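Local coordinates for lipase-esterase related protein (Clostridium acetobutylicum, PDB 3E0X) that is of unconfirmed function but has the alpha/beta hydrolase fold and probably acts as a hydrolase of the lipase-esterase type, at residues V70-F73 and I74-E78; V181-L184 and K185-D188; Y157-T160 and L161-P165; K197-L200 and L201-V204. All blocks are in the same frame, centred on the assembly; numbering follows the deposited sequence.

Interaction 1: V70-F73 and I74-E78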
loop_
_atom_site.group_PDB
_atom_site.type_symbol
_atom_site.label_atom_id
_atom_site.label_comp_id
_atom_site.label_asym_id
_atom_site.label_seq_id
_atom_site.Cartn_x
_atom_site.Cartn_y
_atom_site.Cartn_z
ATOM N N VAL A 70 -6.816 -1.685 -10.125
ATOM C CA VAL A 70 -7.491 -1.879 -8.838
ATOM C C VAL A 70 -8.944 -1.431 -8.925
ATOM O O VAL A 70 -9.831 -2.101 -8.384
ATOM C CB VAL A 70 -6.728 -1.210 -7.671
ATOM C CG1 VAL A 70 -7.536 -1.304 -6.396
ATOM C CG2 VAL A 70 -5.372 -1.903 -7.496
ATOM N N ALA A 71 -9.207 -0.330 -9.629
ATOM C CA ALA A 71 -10.591 0.101 -9.822
ATOM C C ALA A 71 -11.393 -0.956 -10.608
ATOM O O ALA A 71 -12.538 -1.257 -10.253
ATOM C CB ALA A 71 -10.666 1.489 -10.500
ATOM N N ASN A 72 -10.786 -1.552 -11.631
ATOM C CA ASN A 72 -11.453 -2.619 -12.390
ATOM C C ASN A 72 -11.792 -3.793 -11.487
ATOM O O ASN A 72 -12.891 -4.357 -11.573
ATOM C CB ASN A 72 -10.552 -3.024 -13.561
ATOM C CG ASN A 72 -11.098 -4.161 -14.371
ATOM O OD1 ASN A 72 -12.252 -4.122 -14.801
ATOM N ND2 ASN A 72 -10.262 -5.175 -14.615
ATOM N N PHE A 73 -10.870 -4.151 -10.599
ATOM C CA PHE A 73 -11.109 -5.242 -9.651
ATOM C C PHE A 73 -12.290 -4.886 -8.734
ATOM O O PHE A 73 -13.211 -5.683 -8.541
ATOM C CB PHE A 73 -9.838 -5.509 -8.800
ATOM C CG PHE A 73 -9.990 -6.653 -7.848
ATOM C CD1 PHE A 73 -9.718 -7.959 -8.263
ATOM C CD2 PHE A 73 -10.463 -6.441 -6.543
ATOM C CE1 PHE A 73 -9.892 -9.031 -7.371
ATOM C CE2 PHE A 73 -10.616 -7.500 -5.665
ATOM C CZ PHE A 73 -10.345 -8.796 -6.080
ATOM N N ILE A 74 -12.249 -3.711 -8.124
ATOM C CA ILE A 74 -13.321 -3.355 -7.201
ATOM C C ILE A 74 -14.702 -3.418 -7.884
ATOM O O ILE A 74 -15.669 -3.986 -7.344
ATOM C CB ILE A 74 -13.095 -1.963 -6.622
ATOM C CG1 ILE A 74 -11.859 -1.986 -5.719
ATOM C CG2 ILE A 74 -14.329 -1.481 -5.865
ATOM C CD1 ILE A 74 -11.281 -0.570 -5.409
ATOM N N THR A 75 -14.787 -2.849 -9.078
ATOM C CA THR A 75 -16.060 -2.725 -9.753
ATOM C C THR A 75 -16.566 -4.065 -10.252
ATOM O O THR A 75 -17.783 -4.325 -10.225
ATOM C CB THR A 75 -15.907 -1.714 -10.902
ATOM O OG1 THR A 75 -15.611 -0.441 -10.333
ATOM C CG2 THR A 75 -17.200 -1.588 -11.729
ATOM N N ASN A 76 -15.643 -4.944 -10.652
ATOM C CA ASN A 76 -16.014 -6.128 -11.430
ATOM C C ASN A 76 -15.792 -7.492 -10.792
ATOM O O ASN A 76 -16.420 -8.450 -11.217
ATOM C CB ASN A 76 -15.373 -6.077 -12.822
ATOM C CG ASN A 76 -15.867 -4.906 -13.630
ATOM O OD1 ASN A 76 -17.073 -4.786 -13.916
ATOM N ND2 ASN A 76 -14.954 -4.019 -13.987
ATOM N N SER A 77 -14.938 -7.603 -9.773
ATOM C CA SER A 77 -14.714 -8.894 -9.117
ATOM C C SER A 77 -15.966 -9.339 -8.384
ATOM O O SER A 77 -16.682 -8.512 -7.769
ATOM C CB SER A 77 -13.562 -8.817 -8.117
ATOM O OG SER A 77 -13.400 -10.049 -7.428
ATOM N N GLU A 78 -16.231 -10.632 -8.413
ATOM C CA GLU A 78 -17.374 -11.137 -7.671
ATOM C C GLU A 78 -17.242 -10.906 -6.164
ATOM O O GLU A 78 -18.263 -10.828 -5.462
ATOM C CB GLU A 78 -17.614 -12.609 -7.991
ATOM C CG GLU A 78 -18.189 -12.838 -9.391
ATOM C CD GLU A 78 -19.626 -12.351 -9.577
ATOM O OE1 GLU A 78 -20.369 -12.228 -8.584
ATOM O OE2 GLU A 78 -20.007 -12.121 -10.748
#
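With CG anti to the backbone N of F73 (chi1 -178°), the phenyl ring leans toward the C-terminal end of helix 63-76, where S77 sets its CB over one face. This is the end of a helix in an alpha/beta hydrolase fold: the chain leaves the helix here, S77 N still bonding back to F73 O at 2.9 Å. S77 CB stands 3.7 Å from the centroid of the F73 ring and 11° off the ring normal, a CH-pi contact. S77 is the first residue to leave helical geometry, and in one of its two modelled conformers the hydroxyl bonds to V79 N.

On the buried flank, I74 and V70 pack one turn apart, joined by the bond from I74 N to V70 O; V101 of helix 93-102 touches both side chains, while L20 and L47 of the sheet lie against F73. The solvent flank is polar. There the N72 and N76 side chains cross at about a right angle, their amide planes steeply inclined. N76 ND2 makes a weak bond to N72 O at 3.2 Å. The shorter bond runs from N76 ND2 to N72 OD1 at 2.8 Å, the donor 33° out of the carbonyl plane.

Interaction 2: V181-L184 and K185-D188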
loop_
_atom_site.group_PDB
_atom_site.type_symbol
_atom_site.label_atom_id
_atom_site.label_comp_id
_atom_site.label_asym_id
_atom_site.label_seq_id
_atom_site.Cartn_x
_atom_site.Cartn_y
_atom_site.Cartn_z
ATOM N N VAL A 181 -0.657 15.017 -5.540
ATOM C CA VAL A 181 -0.876 15.945 -4.437
ATOM C C VAL A 181 -1.978 16.974 -4.719
ATOM O O VAL A 181 -2.826 17.237 -3.850
ATOM C CB VAL A 181 0.433 16.614 -3.980
ATOM C CG1 VAL A 181 0.144 17.764 -2.991
ATOM C CG2 VAL A 181 1.301 15.591 -3.314
ATOM N N ASP A 182 -1.965 17.550 -5.917
ATOM C CA ASP A 182 -2.902 18.645 -6.201
ATOM C C ASP A 182 -4.320 18.134 -6.468
ATOM O O ASP A 182 -5.240 18.919 -6.709
ATOM C CB ASP A 182 -2.358 19.584 -7.292
ATOM C CG ASP A 182 -2.301 18.959 -8.671
ATOM O OD1 ASP A 182 -2.769 17.821 -8.885
ATOM O OD2 ASP A 182 -1.749 19.633 -9.587
ATOM N N ASN A 183 -4.506 16.814 -6.401
ATOM C CA ASN A 183 -5.846 16.230 -6.497
ATOM C C ASN A 183 -6.393 15.730 -5.169
ATOM O O ASN A 183 -7.576 15.368 -5.084
ATOM C CB ASN A 183 -5.890 15.115 -7.532
ATOM C CG ASN A 183 -6.015 15.637 -8.934
ATOM O OD1 ASN A 183 -5.184 15.347 -9.781
ATOM N ND2 ASN A 183 -7.040 16.459 -9.178
ATOM N N LEU A 184 -5.549 15.705 -4.139
ATOM C CA LEU A 184 -5.979 15.187 -2.830
ATOM C C LEU A 184 -7.194 15.928 -2.293
ATOM O O LEU A 184 -8.071 15.324 -1.678
ATOM C CB LEU A 184 -4.846 15.244 -1.804
ATOM C CG LEU A 184 -3.644 14.307 -2.027
ATOM C CD1 LEU A 184 -2.537 14.620 -1.029
ATOM C CD2 LEU A 184 -4.090 12.838 -2.003
ATOM N N LYS A 185 -7.261 17.235 -2.566
ATOM C CA LYS A 185 -8.393 18.055 -2.122
ATOM C C LYS A 185 -9.722 17.607 -2.704
ATOM O O LYS A 185 -10.779 18.010 -2.195
ATOM C CB LYS A 185 -8.159 19.518 -2.489
ATOM C CG LYS A 185 -8.097 19.820 -3.979
ATOM C CD LYS A 185 -8.339 21.310 -4.238
ATOM C CE LYS A 185 -8.864 21.516 -5.635
ATOM N NZ LYS A 185 -9.416 22.892 -5.838
ATOM N N ASN A 186 -9.675 16.802 -3.759
ATOM C CA ASN A 186 -10.887 16.328 -4.425
ATOM C C ASN A 186 -11.413 15.010 -3.866
ATOM O O ASN A 186 -12.437 14.520 -4.322
ATOM C CB ASN A 186 -10.631 16.206 -5.937
ATOM C CG ASN A 186 -10.304 17.549 -6.583
ATOM O OD1 ASN A 186 -9.346 17.672 -7.361
ATOM N ND2 ASN A 186 -11.078 18.564 -6.243
ATOM N N ILE A 187 -10.714 14.435 -2.889
ATOM C CA ILE A 187 -11.188 13.199 -2.279
ATOM C C ILE A 187 -12.322 13.524 -1.308
ATOM O O ILE A 187 -12.131 14.311 -0.369
ATOM C CB ILE A 187 -10.051 12.448 -1.562
ATOM C CG1 ILE A 187 -9.053 11.911 -2.603
ATOM C CG2 ILE A 187 -10.631 11.310 -0.713
ATOM C CD1 ILE A 187 -7.751 11.321 -2.022
ATOM N N ASP A 188 -13.469 12.871 -1.522
ATOM C CA ASP A 188 -14.717 13.136 -0.774
ATOM C C ASP A 188 -14.872 12.313 0.515
ATOM O O ASP A 188 -15.677 12.636 1.388
ATOM C CB ASP A 188 -15.954 12.817 -1.649
ATOM C CG ASP A 188 -16.075 13.689 -2.900
ATOM O OD1 ASP A 188 -15.828 14.916 -2.836
ATOM O OD2 ASP A 188 -16.489 13.130 -3.945
HETATM O O HOH W 1 -4.880 18.806 -3.114
HETATM O O HOH W 2 -10.578 16.346 0.185
#
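N183 and N186 face each other across a turn in the connection from helix 165-177 to strand 191-196, and their side-chain amides are joined by a hydrogen bond. Following N186 outward, CB rests 3.3 Å from N183 O, with CG anti to its own carbonyl carbon (chi1 -63°). CG stays 3.8 Å from that same N183 O, and at the tip OD1 accepts from N183 ND2 at 3.2 Å. This bond lies in the amide plane of N183 and in the carbonyl plane of N186, although the two amide groups are turned 45° from each other. The backbone makes two successive i to i+3 turn bonds: N186 N to N183 O at 2.9 Å, the donor standing above the carbonyl plane, and I187 N to L184 O in similar fashion. A water accepts from K185 N and donates to V181 O, bridging a span that has no direct bond.

On the inner side the L184 and I187 side chains run side by side in the same direction, CD2 of L184 coming 4.0 Å from CD1 of I187. I187 packs on L99 and A102 of helix 93-102, and L184 on E213 of helix 204-213, which places the turn against both helices just before the chain enters strand 191-196.

Interaction 3: Y157-T160 and L161-P165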
loop_
_atom_site.group_PDB
_atom_site.type_symbol
_atom_site.label_atom_id
_atom_site.label_comp_id
_atom_site.label_asym_id
_atom_site.label_seq_id
_atom_site.Cartn_x
_atom_site.Cartn_y
_atom_site.Cartn_z
ATOM N N TYR A 157 9.580 -11.595 6.447
ATOM C CA TYR A 157 8.812 -10.864 5.450
ATOM C C TYR A 157 9.652 -10.201 4.380
ATOM O O TYR A 157 9.185 -10.021 3.239
ATOM C CB TYR A 157 7.815 -9.900 6.098
ATOM C CG TYR A 157 6.676 -10.677 6.708
ATOM C CD1 TYR A 157 5.586 -11.079 5.934
ATOM C CD2 TYR A 157 6.713 -11.062 8.052
ATOM C CE1 TYR A 157 4.539 -11.827 6.498
ATOM C CE2 TYR A 157 5.679 -11.812 8.621
ATOM C CZ TYR A 157 4.586 -12.188 7.833
ATOM O OH TYR A 157 3.549 -12.913 8.401
ATOM N N PHE A 158 10.897 -9.874 4.711
ATOM C CA PHE A 158 11.795 -9.397 3.676
ATOM C C PHE A 158 11.978 -10.444 2.576
ATOM O O PHE A 158 12.107 -10.101 1.392
ATOM C CB PHE A 158 13.130 -8.931 4.259
ATOM C CG PHE A 158 13.905 -8.013 3.344
ATOM C CD1 PHE A 158 13.436 -6.731 3.073
ATOM C CD2 PHE A 158 15.096 -8.413 2.777
ATOM C CE1 PHE A 158 14.142 -5.857 2.217
ATOM C CE2 PHE A 158 15.810 -7.567 1.929
ATOM C CZ PHE A 158 15.340 -6.282 1.659
ATOM N N GLU A 159 11.958 -11.723 2.954
ATOM C CA GLU A 159 12.119 -12.813 1.977
ATOM C C GLU A 159 10.893 -12.989 1.082
ATOM O O GLU A 159 10.971 -13.664 0.059
ATOM C CB GLU A 159 12.509 -14.134 2.673
ATOM C CG GLU A 159 12.062 -15.465 2.002
ATOM C CD GLU A 159 12.969 -15.969 0.871
ATOM O OE1 GLU A 159 14.195 -15.693 0.887
ATOM O OE2 GLU A 159 12.449 -16.674 -0.034
ATOM N N THR A 160 9.759 -12.375 1.454
ATOM C CA THR A 160 8.574 -12.458 0.588
ATOM C C THR A 160 8.582 -11.472 -0.589
ATOM O O THR A 160 7.705 -11.543 -1.491
ATOM C CB THR A 160 7.232 -12.252 1.356
ATOM O OG1 THR A 160 7.064 -10.870 1.706
ATOM C CG2 THR A 160 7.152 -13.127 2.593
ATOM N N LEU A 161 9.562 -10.567 -0.598
ATOM C CA LEU A 161 9.668 -9.595 -1.671
ATOM C C LEU A 161 9.913 -10.343 -2.980
ATOM O O LEU A 161 10.486 -11.441 -2.990
ATOM C CB LEU A 161 10.807 -8.621 -1.433
ATOM C CG LEU A 161 10.427 -7.323 -0.724
ATOM C CD1 LEU A 161 9.616 -7.479 0.562
ATOM C CD2 LEU A 161 11.692 -6.482 -0.485
ATOM N N GLU A 162 9.470 -9.756 -4.085
ATOM C CA GLU A 162 9.664 -10.351 -5.397
ATOM C C GLU A 162 11.129 -10.630 -5.674
ATOM O O GLU A 162 11.993 -9.810 -5.352
ATOM C CB GLU A 162 9.111 -9.400 -6.463
ATOM C CG GLU A 162 7.594 -9.216 -6.390
ATOM C CD GLU A 162 6.828 -10.469 -6.789
ATOM O OE1 GLU A 162 7.229 -11.152 -7.764
ATOM O OE2 GLU A 162 5.849 -10.793 -6.109
ATOM N N LYS A 163 11.403 -11.772 -6.300
ATOM C CA LYS A 163 12.785 -12.178 -6.536
ATOM C C LYS A 163 13.419 -11.553 -7.779
ATOM O O LYS A 163 14.645 -11.432 -7.846
ATOM C CB LYS A 163 12.898 -13.699 -6.585
ATOM C CG LYS A 163 12.738 -14.343 -5.230
ATOM C CD LYS A 163 12.856 -15.858 -5.311
ATOM C CE LYS A 163 13.046 -16.464 -3.931
ATOM N NZ LYS A 163 11.832 -16.316 -3.099
ATOM N N ASP A 164 12.616 -11.191 -8.771
ATOM C CA ASP A 164 13.186 -10.504 -9.935
ATOM C C ASP A 164 13.387 -9.026 -9.606
ATOM O O ASP A 164 12.392 -8.338 -9.373
ATOM C CB ASP A 164 12.274 -10.650 -11.163
ATOM C CG ASP A 164 12.818 -9.928 -12.416
ATOM O OD1 ASP A 164 13.876 -9.244 -12.378
ATOM O OD2 ASP A 164 12.167 -10.057 -13.459
ATOM N N PRO A 165 14.658 -8.521 -9.584
ATOM C CA PRO A 165 14.822 -7.119 -9.234
ATOM C C PRO A 165 14.196 -6.136 -10.216
ATOM O O PRO A 165 14.035 -4.980 -9.860
ATOM C CB PRO A 165 16.348 -6.915 -9.209
ATOM C CG PRO A 165 16.899 -8.011 -9.984
ATOM C CD PRO A 165 15.972 -9.175 -9.815
HETATM O O HOH W 3 9.675 -14.024 -2.831
HETATM O O HOH W 4 13.700 -13.908 -1.400
#
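From F158 to L161 the backbone makes a type I beta turn as the chain leaves helix 152-158, closed by a bond from L161 N to F158 O at 3.3 Å whose donor stands well above the carbonyl plane. One residue earlier, Y157 O takes two donors, T160 N and T160 OG1; the hydroxyl lies 2.8 Å from Y157 O, in the carbonyl plane and on a lone pair. A chi1 of 74° tucks T160 OG1 between its own backbone N and carbonyl carbon, which turns it back onto the helix end.

L161, the last residue of the turn, has an extended backbone, and its two methyl branches divide. CD1 lies 3.7 Å from both Y157 O and F158 O, while CD2 approaches the F158 ring obliquely, 3.7 Å from CE1. On the outer side, in one of the two modelled conformers of E159, K163 NZ sits 3.1 Å from E159 OE2 in a salt bridge, above the carboxylate plane. A water accepts from the same ammonium and donates to E159 O and L161 O, linking K163 to the backbone.

L161 lies in the ortho-xylene pocket beside C27, and also touches M168 of helix 165-177. The turn begins the connection from helix 152-158 to helix 165-177, with D164 as the N-cap of the latter, and F158 packs onto helix 139-146 through L142, L143 and I146.

Interaction 4: K197-L200 and L201-V204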
loop_
_atom_site.group_PDB
_atom_site.type_symbol
_atom_site.label_atom_id
_atom_site.label_comp_id
_atom_site.label_asym_id
_atom_site.label_seq_id
_atom_site.Cartn_x
_atom_site.Cartn_y
_atom_site.Cartn_z
ATOM N N LYS A 197 7.767 7.739 12.252
ATOM C CA LYS A 197 8.529 8.977 12.199
ATOM C C LYS A 197 9.942 8.766 11.669
ATOM O O LYS A 197 10.493 9.655 10.992
ATOM C CB LYS A 197 8.570 9.608 13.597
ATOM C CG LYS A 197 9.334 10.936 13.694
ATOM C CD LYS A 197 9.301 11.403 15.139
ATOM C CE LYS A 197 10.234 12.603 15.348
ATOM N NZ LYS A 197 10.422 12.878 16.801
ATOM N N ASP A 198 10.519 7.599 11.952
ATOM C CA ASP A 198 11.888 7.320 11.545
ATOM C C ASP A 198 12.031 6.827 10.102
ATOM O O ASP A 198 13.125 6.436 9.686
ATOM C CB ASP A 198 12.562 6.370 12.555
ATOM C CG ASP A 198 11.835 5.047 12.731
ATOM O OD1 ASP A 198 10.758 4.860 12.154
ATOM O OD2 ASP A 198 12.366 4.147 13.436
ATOM N N GLU A 199 10.962 6.874 9.303
ATOM C CA GLU A 199 11.094 6.549 7.872
ATOM C C GLU A 199 12.194 7.305 7.159
ATOM O O GLU A 199 12.305 8.537 7.311
ATOM C CB GLU A 199 9.804 6.880 7.130
ATOM C CG GLU A 199 8.770 5.799 7.242
ATOM C CD GLU A 199 8.881 4.755 6.155
ATOM O OE1 GLU A 199 7.987 3.884 6.116
ATOM O OE2 GLU A 199 9.859 4.784 5.357
ATOM N N LEU A 200 12.944 6.560 6.341
ATOM C CA LEU A 200 13.860 7.112 5.353
ATOM C C LEU A 200 13.266 7.110 3.954
ATOM O O LEU A 200 13.702 7.863 3.097
ATOM C CB LEU A 200 15.158 6.273 5.311
ATOM C CG LEU A 200 16.008 6.310 6.566
ATOM C CD1 LEU A 200 17.170 5.362 6.359
ATOM C CD2 LEU A 200 16.555 7.695 6.869
ATOM N N LEU A 201 12.303 6.229 3.710
ATOM C CA LEU A 201 11.787 6.015 2.367
ATOM C C LEU A 201 10.494 6.769 2.157
ATOM O O LEU A 201 10.498 7.775 1.447
ATOM C CB LEU A 201 11.623 4.514 2.100
ATOM C CG LEU A 201 11.292 4.089 0.670
ATOM C CD1 LEU A 201 12.479 4.360 -0.275
ATOM C CD2 LEU A 201 10.921 2.605 0.656
ATOM N N THR A 202 9.397 6.326 2.787
ATOM C CA THR A 202 8.135 7.085 2.715
ATOM C C THR A 202 8.097 8.005 3.951
ATOM O O THR A 202 7.560 7.664 5.002
ATOM C CB THR A 202 6.937 6.150 2.606
ATOM O OG1 THR A 202 6.911 5.258 3.721
ATOM C CG2 THR A 202 7.055 5.318 1.313
ATOM N N LEU A 203 8.758 9.153 3.808
ATOM C CA LEU A 203 8.944 10.119 4.879
ATOM C C LEU A 203 7.657 10.536 5.541
ATOM O O LEU A 203 6.605 10.597 4.907
ATOM C CB LEU A 203 9.612 11.394 4.340
ATOM C CG LEU A 203 10.959 11.281 3.640
ATOM C CD1 LEU A 203 11.306 12.645 3.032
ATOM C CD2 LEU A 203 12.017 10.809 4.643
ATOM N N VAL A 204 7.741 10.849 6.826
ATOM C CA VAL A 204 6.552 11.274 7.546
ATOM C C VAL A 204 5.946 12.524 6.858
ATOM O O VAL A 204 4.715 12.710 6.822
ATOM C CB VAL A 204 6.834 11.447 9.052
ATOM C CG1 VAL A 204 7.944 12.441 9.295
ATOM C CG2 VAL A 204 5.568 11.824 9.791
HETATM O O HOH W 5 10.277 10.185 8.205
#
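E199 turns its carboxylate back over T202 and the peptide before it, and OE2 gathers two backbone donors. T202 N lies 3.0 Å from E199 OE2 and meets it from above the carboxylate plane, whereas L201 N, at 3.3 Å from E199 OE2, arrives nearly in line with the C-O bond; neither N-H points straight at the oxygen (139° and 143°). The bend at chi2 (-89°) folds the chain over the T202 backbone, with CG of E199 3.2 Å from T202 O. The other oxygen, OE1, accepts from H227 ND1, an acid-histidine pair reminiscent of that in alpha/beta hydrolase triads, though no catalytic role is established here. T202 OG1 has a weak bond to S116 O.

Where the two limbs of the loop run side by side, one water does the work of direct backbone bonds: it donates to K197 O and E199 O and accepts from V204 N, its oxygen 3.0 Å from V204 N. Nearby, L203 CD2 packs 3.5 Å from E199 O.

L201 touches the bound ortho-xylene and C145 of helix 139-146, and L200 also packs on that helix. The loop follows strand 191-196 and leads into helix 204-213, while K197 and V204 both lean on I221 of strand 217-222.

All four contacts are local, but they serve different parts of the fold. Interactions 1 and 2 lie away from the ortho-xylene pocket and share a neighbour, helix 93-102; each pairs asparagine amides on one flank with aliphatic packing on the other, the first at a helix end, the second in an irregular turn. Interactions 3 and 4 each give the pocket a leucine, L161 and L201, and come within about 9 Å of each other at their nearest atoms; helix 139-146 touches both. Interactions 1, 2 and 4 are partly buried, the last holding a carboxylate among backbone donors and a histidine; interaction 3 is a surface contact with a salt bridge in one conformer. Waters bridge backbone atoms in interactions 2, 3 and 4.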